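Local coordinates for extracellular solute-binding protein family 1 (PDB 4R2F) that binds the disaccharide laminaribiose as an extracellular solute-binding protein, probably delivering sugar to a membrane transporter of the ABC type, at residues W176-K187 / F240-V249; T259-K267 / L276-D286. All blocks are in the same frame, centred on the assembly; numbering follows the deposited sequence. Where two conformers were deposited one is given.

Both interactions are helix packings within the region matching the bacterial extracellular solute-binding protein family, and they come in series along the chain: residues 176-187 and 240-249 complete interaction 1 before residues 259-267 and 276-286 form interaction 2. Helix 232-246 of the first is followed directly by helix 259-267 of the second. Their centres lie about 21 Å apart and their nearest atoms about 8 Å, so they do not touch. Interaction 1, about 24 Å from the centre of the chain, joins two nearly parallel helices far out in the fold. Interaction 2, at about 15 Å, borders the sugar site through Thr259, whereas interaction 1 is plain helix packing away from it.

Interaction 1 (W176-K187 / F240-V249); sequences WASLLEAGKKLK and FLLELVSNGV
Trp176 and Phe240 open a side-by-side packing of two helices in a solute-binding protein fold: the short axes of 176-187 and 240-246 run the same way, 11° apart, with a closest approach of 10.9 Å. The rings form an offset stack. The five-membered ring of Trp176 lies 4.7 Å from the Phe240 ring, centroid to centroid, with the planes inclined by 15°, and on its six-membered side the indole overlaps the phenyl face, CE3 of Trp176 being 3.5 Å from CG of Phe240. Trp176 CB adds a CH-pi contact over the same phenyl face. Phe240 holds CG anti to its own backbone N, which puts its ring over the indole, while Met212 of helix 204-215 touches both aromatic residues.

Leu179 comes next, its CD2 meeting the rim of the Phe240 ring within the ring plane, at CE2. Leu180 divides its two methyls: CD1 packs on Leu244 CD2 at 3.8 Å, whereas CD2 lies against the carboxylate of Glu243, across that side chain. At Gly183 the backbones come nearest, its CA 5.2 Å from that of Val249. A CB here would clash with Val249 CG1, so the lack of a side chain permits this approach; Val249 CG2 rests on the Gly183 carbonyl carbon and Lys184 N.

Farther on, the extended Lys184 chain passes Asn247, with CE near OD1. The Asn247 amide is turned back onto the last turn of helix 240-246, where ND2 donates to Glu243 O at 2.8 Å, a nearly straight bond (167°) in the amide plane. Gly248, with positive phi, closes that helix in a Schellman motif. Against this turn lies Lys187, bent at its third and fourth torsions, its CD 3.1 Å from Asn247 O.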
loop_
_atom_site.group_PDB
_atom_site.type_symbol
_atom_site.label_atom_id
_atom_site.label_comp_id
_atom_site.label_asym_id
_atom_site.label_seq_id
_atom_site.Cartn_x
_atom_site.Cartn_y
_atom_site.Cartn_z
ATOM N N TRP A 176 19.837 -9.384 4.609
ATOM C CA TRP A 176 20.044 -8.178 5.431
ATOM C C TRP A 176 21.524 -7.825 5.568
ATOM O O TRP A 176 21.895 -6.662 5.467
ATOM C CB TRP A 176 19.399 -8.331 6.811
ATOM C CG TRP A 176 17.908 -8.290 6.760
ATOM C CD1 TRP A 176 17.121 -8.387 5.634
ATOM C CD2 TRP A 176 17.006 -8.163 7.862
ATOM N NE1 TRP A 176 15.801 -8.291 5.974
ATOM C CE2 TRP A 176 15.696 -8.166 7.334
ATOM C CE3 TRP A 176 17.174 -8.026 9.242
ATOM C CZ2 TRP A 176 14.564 -8.046 8.136
ATOM C CZ3 TRP A 176 16.051 -7.893 10.030
ATOM C CH2 TRP A 176 14.762 -7.910 9.475
ATOM N N ALA A 177 22.358 -8.837 5.771
ATOM C CA ALA A 177 23.788 -8.637 5.931
ATOM C C ALA A 177 24.372 -8.051 4.655
ATOM O O ALA A 177 25.168 -7.130 4.715
ATOM C CB ALA A 177 24.483 -9.951 6.293
ATOM N N SER A 178 23.972 -8.563 3.496
ATOM C CA SER A 178 24.466 -8.001 2.256
ATOM C C SER A 178 23.861 -6.588 1.986
ATOM O O SER A 178 24.532 -5.741 1.419
ATOM C CB SER A 178 24.296 -8.985 1.086
ATOM O OG SER A 178 22.937 -9.282 0.790
ATOM N N LEU A 179 22.630 -6.319 2.429
ATOM C CA LEU A 179 22.051 -4.963 2.297
ATOM C C LEU A 179 22.902 -3.927 3.037
ATOM O O LEU A 179 23.234 -2.860 2.496
ATOM C CB LEU A 179 20.587 -4.934 2.786
ATOM C CG LEU A 179 19.868 -3.597 2.991
ATOM C CD1 LEU A 179 19.950 -2.744 1.750
ATOM C CD2 LEU A 179 18.408 -3.825 3.394
ATOM N N LEU A 180 23.260 -4.252 4.273
ATOM C CA LEU A 180 24.111 -3.376 5.096
ATOM C C LEU A 180 25.482 -3.127 4.473
ATOM O O LEU A 180 25.918 -1.985 4.395
ATOM C CB LEU A 180 24.279 -3.952 6.498
ATOM C CG LEU A 180 25.082 -3.111 7.494
ATOM C CD1 LEU A 180 24.427 -1.766 7.762
ATOM C CD2 LEU A 180 25.274 -3.888 8.784
ATOM N N GLU A 181 26.168 -4.177 4.034
ATOM C CA GLU A 181 27.479 -4.002 3.362
ATOM C C GLU A 181 27.376 -3.136 2.125
ATOM O O GLU A 181 28.116 -2.182 1.969
ATOM C CB GLU A 181 28.129 -5.352 2.983
ATOM C CG GLU A 181 28.661 -6.136 4.172
ATOM C CD GLU A 181 29.572 -5.297 5.049
ATOM O OE1 GLU A 181 30.582 -4.799 4.514
ATOM O OE2 GLU A 181 29.272 -5.118 6.257
ATOM N N ALA A 182 26.452 -3.466 1.235
ATOM C CA ALA A 182 26.328 -2.713 0.008
ATOM C C ALA A 182 25.926 -1.268 0.317
ATOM O O ALA A 182 26.448 -0.325 -0.294
ATOM C CB ALA A 182 25.312 -3.359 -0.898
ATOM N N GLY A 183 25.013 -1.113 1.268
ATOM C CA GLY A 183 24.588 0.199 1.734
ATOM C C GLY A 183 25.727 1.099 2.177
ATOM O O GLY A 183 25.782 2.269 1.789
ATOM N N LYS A 184 26.628 0.571 3.006
ATOM C CA LYS A 184 27.846 1.314 3.381
ATOM C C LYS A 184 28.673 1.780 2.158
ATOM O O LYS A 184 29.218 2.877 2.158
ATOM C CB LYS A 184 28.754 0.469 4.277
ATOM C CG LYS A 184 28.235 0.204 5.677
ATOM C CD LYS A 184 29.274 -0.617 6.428
ATOM C CE LYS A 184 28.742 -1.160 7.735
ATOM N NZ LYS A 184 29.846 -1.719 8.552
ATOM N N LYS A 185 28.792 0.935 1.136
ATOM C CA LYS A 185 29.590 1.287 -0.042
ATOM C C LYS A 185 28.860 2.313 -0.869
ATOM O O LYS A 185 29.476 3.173 -1.461
ATOM C CB LYS A 185 29.882 0.073 -0.918
ATOM C CG LYS A 185 30.701 -1.011 -0.242
ATOM C CD LYS A 185 32.167 -0.650 -0.179
ATOM C CE LYS A 185 32.964 -1.833 0.326
ATOM N NZ LYS A 185 34.405 -1.489 0.399
ATOM N N LEU A 186 27.538 2.207 -0.923
ATOM C CA LEU A 186 26.737 3.156 -1.666
ATOM C C LEU A 186 26.810 4.515 -0.995
ATOM O O LEU A 186 26.919 5.541 -1.660
ATOM C CB LEU A 186 25.296 2.679 -1.755
ATOM C CG LEU A 186 25.130 1.503 -2.715
ATOM C CD1 LEU A 186 23.860 0.734 -2.411
ATOM C CD2 LEU A 186 25.126 1.994 -4.158
ATOM N N LYS A 187 26.761 4.524 0.328
ATOM C CA LYS A 187 26.943 5.767 1.066
ATOM C C LYS A 187 28.293 6.402 0.732
ATOM O O LYS A 187 28.398 7.604 0.547
ATOM C CB LYS A 187 26.833 5.505 2.557
ATOM C CG LYS A 187 27.038 6.731 3.449
ATOM C CD LYS A 187 26.944 6.279 4.902
ATOM C CE LYS A 187 28.081 6.782 5.767
ATOM N NZ LYS A 187 27.946 8.246 5.938
ATOM N N PHE A 240 17.745 -3.844 13.209
ATOM C CA PHE A 240 18.414 -3.752 11.932
ATOM C C PHE A 240 18.168 -2.386 11.274
ATOM O O PHE A 240 19.096 -1.765 10.759
ATOM C CB PHE A 240 17.996 -4.893 11.027
ATOM C CG PHE A 240 18.650 -4.851 9.696
ATOM C CD1 PHE A 240 20.022 -5.076 9.573
ATOM C CD2 PHE A 240 17.911 -4.569 8.557
ATOM C CE1 PHE A 240 20.643 -5.021 8.340
ATOM C CE2 PHE A 240 18.531 -4.532 7.313
ATOM C CZ PHE A 240 19.894 -4.744 7.208
ATOM N N LEU A 241 16.930 -1.926 11.324
ATOM C CA LEU A 241 16.590 -0.602 10.826
ATOM C C LEU A 241 17.384 0.485 11.553
ATOM O O LEU A 241 17.951 1.372 10.926
ATOM C CB LEU A 241 15.092 -0.365 10.948
ATOM C CG LEU A 241 14.292 -1.188 9.922
ATOM C CD1 LEU A 241 12.836 -1.361 10.306
ATOM C CD2 LEU A 241 14.415 -0.577 8.539
ATOM N N LEU A 242 17.448 0.402 12.872
ATOM C CA LEU A 242 18.276 1.340 13.649
ATOM C C LEU A 242 19.742 1.327 13.244
ATOM O O LEU A 242 20.385 2.375 13.219
ATOM C CB LEU A 242 18.160 1.045 15.131
ATOM C CG LEU A 242 16.801 1.355 15.734
ATOM C CD1 LEU A 242 16.701 0.739 17.139
ATOM C CD2 LEU A 242 16.575 2.859 15.774
ATOM N N GLU A 243 20.256 0.154 12.881
ATOM C CA GLU A 243 21.600 0.039 12.397
ATOM C C GLU A 243 21.738 0.679 11.013
ATOM O O GLU A 243 22.742 1.299 10.727
ATOM C CB GLU A 243 21.995 -1.427 12.333
ATOM C CG GLU A 243 23.485 -1.670 12.365
ATOM C CD GLU A 243 23.814 -3.150 12.298
ATOM O OE1 GLU A 243 25.010 -3.490 12.215
ATOM O OE2 GLU A 243 22.878 -3.982 12.314
ATOM N N LEU A 244 20.759 0.494 10.134
ATOM C CA LEU A 244 20.779 1.215 8.862
ATOM C C LEU A 244 20.773 2.745 9.074
ATOM O O LEU A 244 21.498 3.477 8.378
ATOM C CB LEU A 244 19.613 0.816 7.985
ATOM C CG LEU A 244 19.569 -0.616 7.486
ATOM C CD1 LEU A 244 18.376 -0.752 6.564
ATOM C CD2 LEU A 244 20.850 -1.000 6.777
ATOM N N VAL A 245 19.997 3.209 10.063
ATOM C CA VAL A 245 19.943 4.634 10.425
ATOM C C VAL A 245 21.271 5.153 10.986
ATOM O O VAL A 245 21.757 6.211 10.554
ATOM C CB VAL A 245 18.793 4.962 11.405
ATOM C CG1 VAL A 245 18.870 6.415 11.885
ATOM C CG2 VAL A 245 17.426 4.726 10.745
ATOM N N SER A 246 21.877 4.412 11.907
ATOM C CA SER A 246 23.153 4.856 12.530
ATOM C C SER A 246 24.328 4.837 11.553
ATOM O O SER A 246 25.243 5.607 11.689
ATOM C CB SER A 246 23.496 4.011 13.769
ATOM O OG SER A 246 23.679 2.657 13.420
ATOM N N ASN A 247 24.289 3.935 10.581
ATOM C CA ASN A 247 25.334 3.827 9.565
ATOM C C ASN A 247 25.135 4.766 8.353
ATOM O O ASN A 247 25.963 4.781 7.446
ATOM C CB ASN A 247 25.433 2.354 9.084
ATOM C CG ASN A 247 26.198 1.463 10.060
ATOM O OD1 ASN A 247 27.409 1.382 9.994
ATOM N ND2 ASN A 247 25.492 0.780 10.954
ATOM N N GLY A 248 24.033 5.515 8.330
ATOM C CA GLY A 248 23.725 6.448 7.249
ATOM C C GLY A 248 23.320 5.774 5.949
ATOM O O GLY A 248 23.407 6.373 4.901
ATOM N N VAL A 249 22.922 4.511 6.008
ATOM C CA VAL A 249 22.380 3.799 4.829
ATOM C C VAL A 249 20.962 4.302 4.554
ATOM O O VAL A 249 20.557 4.512 3.404
ATOM C CB VAL A 249 22.401 2.278 5.071
ATOM C CG1 VAL A 249 21.646 1.514 3.985
ATOM C CG2 VAL A 249 23.851 1.811 5.179
#

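Interaction 2 (T259-K267 / L276-D286); sequences TDNLNAQWK and LTLGVPERVGD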
loop_
_atom_site.group_PDB
_atom_site.type_symbol
_atom_site.label_atom_id
_atom_site.label_comp_id
_atom_site.label_asym_id
_atom_site.label_seq_id
_atom_site.Cartn_x
_atom_site.Cartn_y
_atom_site.Cartn_z
ATOM N N THR A 259 6.291 12.397 -0.340
ATOM C CA THR A 259 6.258 11.518 -1.503
ATOM C C THR A 259 7.069 12.159 -2.622
ATOM O O THR A 259 7.851 11.493 -3.285
ATOM C CB THR A 259 4.802 11.229 -1.923
ATOM O OG1 THR A 259 4.161 10.411 -0.924
ATOM C CG2 THR A 259 4.775 10.510 -3.255
ATOM N N ASP A 260 6.893 13.465 -2.813
ATOM C CA ASP A 260 7.674 14.201 -3.806
ATOM C C ASP A 260 9.157 14.149 -3.532
ATOM O O ASP A 260 9.945 14.008 -4.460
ATOM C CB ASP A 260 7.219 15.682 -3.876
ATOM C CG ASP A 260 5.901 15.858 -4.616
ATOM O OD1 ASP A 260 5.449 14.918 -5.297
ATOM O OD2 ASP A 260 5.305 16.943 -4.517
ATOM N N ASN A 261 9.547 14.311 -2.268
ATOM C CA ASN A 261 10.960 14.257 -1.904
ATOM C C ASN A 261 11.562 12.913 -2.266
ATOM O O ASN A 261 12.661 12.837 -2.809
ATOM C CB ASN A 261 11.178 14.441 -0.401
ATOM C CG ASN A 261 10.819 15.827 0.107
ATOM O OD1 ASN A 261 10.518 15.985 1.280
ATOM N ND2 ASN A 261 10.835 16.820 -0.759
ATOM N N LEU A 262 10.840 11.857 -1.930
ATOM C CA LEU A 262 11.305 10.501 -2.144
ATOM C C LEU A 262 11.368 10.167 -3.649
ATOM O O LEU A 262 12.372 9.634 -4.126
ATOM C CB LEU A 262 10.418 9.513 -1.367
ATOM C CG LEU A 262 10.747 8.032 -1.612
ATOM C CD1 LEU A 262 12.207 7.705 -1.311
ATOM C CD2 LEU A 262 9.814 7.189 -0.774
ATOM N N ASN A 263 10.298 10.475 -4.380
ATOM C CA ASN A 263 10.306 10.308 -5.827
ATOM C C ASN A 263 11.492 11.047 -6.481
ATOM O O ASN A 263 12.186 10.485 -7.315
ATOM C CB ASN A 263 8.993 10.785 -6.428
ATOM C CG ASN A 263 7.835 9.850 -6.139
ATOM O OD1 ASN A 263 8.008 8.722 -5.700
ATOM N ND2 ASN A 263 6.645 10.320 -6.401
ATOM N N ALA A 264 11.744 12.289 -6.070
ATOM C CA ALA A 264 12.876 13.041 -6.586
ATOM C C ALA A 264 14.207 12.351 -6.328
ATOM O O ALA A 264 15.086 12.401 -7.186
ATOM C CB ALA A 264 12.895 14.468 -6.033
ATOM N N GLN A 265 14.376 11.701 -5.171
ATOM C CA GLN A 265 15.627 10.974 -4.915
ATOM C C GLN A 265 15.835 9.838 -5.937
ATOM O O GLN A 265 16.947 9.581 -6.363
ATOM C CB GLN A 265 15.683 10.376 -3.510
ATOM C CG GLN A 265 15.909 11.368 -2.384
ATOM C CD GLN A 265 16.409 10.693 -1.116
ATOM O OE1 GLN A 265 15.963 9.595 -0.733
ATOM N NE2 GLN A 265 17.368 11.329 -0.473
ATOM N N TRP A 266 14.756 9.148 -6.276
ATOM C CA TRP A 266 14.791 8.130 -7.295
ATOM C C TRP A 266 15.053 8.718 -8.684
ATOM O O TRP A 266 15.927 8.252 -9.389
ATOM C CB TRP A 266 13.488 7.332 -7.274
ATOM C CG TRP A 266 13.507 6.272 -6.210
ATOM C CD1 TRP A 266 12.806 6.261 -5.032
ATOM C CD2 TRP A 266 14.303 5.070 -6.216
ATOM N NE1 TRP A 266 13.108 5.126 -4.320
ATOM C CE2 TRP A 266 14.025 4.379 -5.025
ATOM C CE3 TRP A 266 15.215 4.512 -7.119
ATOM C CZ2 TRP A 266 14.642 3.156 -4.704
ATOM C CZ3 TRP A 266 15.815 3.290 -6.801
ATOM C CH2 TRP A 266 15.503 2.618 -5.619
ATOM N N LYS A 267 14.327 9.765 -9.055
ATOM C CA LYS A 267 14.482 10.371 -10.370
ATOM C C LYS A 267 15.890 10.928 -10.593
ATOM O O LYS A 267 16.466 10.739 -11.642
ATOM C CB LYS A 267 13.462 11.491 -10.569
ATOM C CG LYS A 267 13.410 12.008 -12.004
ATOM C CD LYS A 267 12.629 13.301 -12.118
ATOM C CE LYS A 267 12.773 13.850 -13.524
ATOM N NZ LYS A 267 12.038 15.127 -13.653
ATOM N N LEU A 276 9.589 0.434 -2.628
ATOM C CA LEU A 276 8.561 1.342 -3.093
ATOM C C LEU A 276 7.310 0.620 -3.607
ATOM O O LEU A 276 6.677 -0.127 -2.883
ATOM C CB LEU A 276 9.126 2.347 -4.099
ATOM C CG LEU A 276 8.383 3.678 -4.235
ATOM C CD1 LEU A 276 7.798 4.118 -2.911
ATOM C CD2 LEU A 276 9.259 4.766 -4.822
ATOM N N THR A 277 6.975 0.854 -4.866
ATOM C CA THR A 277 5.744 0.371 -5.456
ATOM C C THR A 277 5.996 -0.204 -6.826
ATOM O O THR A 277 7.068 -0.072 -7.372
ATOM C CB THR A 277 4.715 1.498 -5.636
ATOM O OG1 THR A 277 5.147 2.375 -6.675
ATOM C CG2 THR A 277 4.534 2.274 -4.358
ATOM N N LEU A 278 4.990 -0.859 -7.373
ATOM C CA LEU A 278 5.022 -1.222 -8.771
ATOM C C LEU A 278 5.058 0.058 -9.607
ATOM O O LEU A 278 4.449 1.049 -9.245
ATOM C CB LEU A 278 3.791 -2.040 -9.124
ATOM C CG LEU A 278 3.679 -2.499 -10.570
ATOM C CD1 LEU A 278 2.877 -3.775 -10.671
ATOM C CD2 LEU A 278 3.077 -1.413 -11.439
ATOM N N GLY A 279 5.797 0.028 -10.709
ATOM C CA GLY A 279 5.838 1.138 -11.682
ATOM C C GLY A 279 6.661 2.335 -11.283
ATOM O O GLY A 279 6.381 3.439 -11.707
ATOM N N VAL A 280 7.712 2.126 -10.503
ATOM C CA VAL A 280 8.519 3.245 -10.054
ATOM C C VAL A 280 9.076 4.139 -11.185
ATOM O O VAL A 280 8.998 5.349 -11.067
ATOM C CB VAL A 280 9.681 2.770 -9.147
ATOM C CG1 VAL A 280 10.732 3.860 -8.948
ATOM C CG2 VAL A 280 9.160 2.293 -7.795
ATOM N N PRO A 281 9.646 3.567 -12.272
ATOM C CA PRO A 281 10.184 4.467 -13.320
ATOM C C PRO A 281 9.150 5.466 -13.855
ATOM O O PRO A 281 9.436 6.662 -13.994
ATOM C CB PRO A 281 10.626 3.494 -14.421
ATOM C CG PRO A 281 10.982 2.255 -13.699
ATOM C CD PRO A 281 9.995 2.163 -12.544
ATOM N N GLU A 282 7.942 4.972 -14.075
ATOM C CA GLU A 282 6.853 5.760 -14.628
ATOM C C GLU A 282 6.386 6.772 -13.575
ATOM O O GLU A 282 6.115 7.919 -13.884
ATOM C CB GLU A 282 5.683 4.842 -15.045
ATOM C CG GLU A 282 5.951 3.787 -16.145
ATOM C CD GLU A 282 7.077 2.751 -15.880
ATOM O OE1 GLU A 282 7.134 1.985 -14.860
ATOM O OE2 GLU A 282 7.934 2.670 -16.776
ATOM N N ARG A 283 6.287 6.319 -12.331
ATOM C CA ARG A 283 5.886 7.184 -11.218
ATOM C C ARG A 283 6.825 8.369 -11.044
ATOM O O ARG A 283 6.372 9.472 -10.835
ATOM C CB ARG A 283 5.815 6.410 -9.904
ATOM C CG ARG A 283 5.418 7.265 -8.700
ATOM C CD ARG A 283 4.157 8.067 -8.979
ATOM N NE ARG A 283 3.728 8.859 -7.834
ATOM C CZ ARG A 283 3.797 10.177 -7.784
ATOM N NH1 ARG A 283 4.279 10.862 -8.820
ATOM N NH2 ARG A 283 3.374 10.806 -6.708
ATOM N N VAL A 284 8.132 8.145 -11.154
ATOM C CA VAL A 284 9.091 9.202 -10.901
ATOM C C VAL A 284 9.604 9.924 -12.154
ATOM O O VAL A 284 10.386 10.860 -12.027
ATOM C CB VAL A 284 10.269 8.706 -10.020
ATOM C CG1 VAL A 284 9.739 7.935 -8.811
ATOM C CG2 VAL A 284 11.261 7.859 -10.803
ATOM N N GLY A 285 9.145 9.528 -13.343
ATOM C CA GLY A 285 9.583 10.149 -14.595
ATOM C C GLY A 285 11.035 9.891 -14.978
ATOM O O GLY A 285 11.739 10.800 -15.396
ATOM N N ASP A 286 11.501 8.657 -14.806
ATOM C CA ASP A 286 12.785 8.227 -15.371
ATOM C C ASP A 286 12.655 6.809 -15.872
ATOM O O ASP A 286 12.846 5.840 -15.124
ATOM C CB ASP A 286 13.941 8.296 -14.357
ATOM C CG ASP A 286 15.291 7.881 -14.958
ATOM O OD1 ASP A 286 15.337 7.133 -15.962
ATOM O OD2 ASP A 286 16.328 8.300 -14.413
#
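Leu276 enters the contact with its CD2 methyl against the indole of Trp266, 3.9 Å from CD1, the two side chains running antiparallel past one another. Its other methyl, CD1, meets Leu262 CD2, so the leucine spans two residues of helix 259-267. Gly279 then takes the N-cap position of helix 280-284, whose short axis crosses that of 259-267 at a signed angle of -113° and approaches it to 9.5 Å.

Arg283 has two conformers, so its placing is provisional; in one of them Asn263 ND2 stands over the centre of a guanidinium face, 3.2 Å from CZ. The amide and guanidinium planes are 73° apart, and the close nitrogens are all donors, which makes this a packing contact and not a hydrogen bond. The bend at chi2 (51°) carries the group back to Asn263 and to Thr259 CG2.

Val284 packs in the middle of the contact: CG1 lies 3.6 Å from Asn263 OD1 and also touches Trp266 CB. With only an alanine at Asn263, a gap would probably open beside Val284 CG1, and the Arg283 group, in this conformer, would be likely to lose the amide over its face. The Lys267 chain runs extended past the Val284 carbonyl, CG 3.2 Å from Val284 O, with CE near the O of Gly285, a residue of positive phi. Asp286 follows, its carboxylate engaged by Ser288 and, in a salt bridge, by Arg161. The whole is a steeply crossed helix pair beside the ligand pocket of a sugar-binding protein, with the side chain of Thr259 about 4 Å from a bound beta-D-glucopyranose.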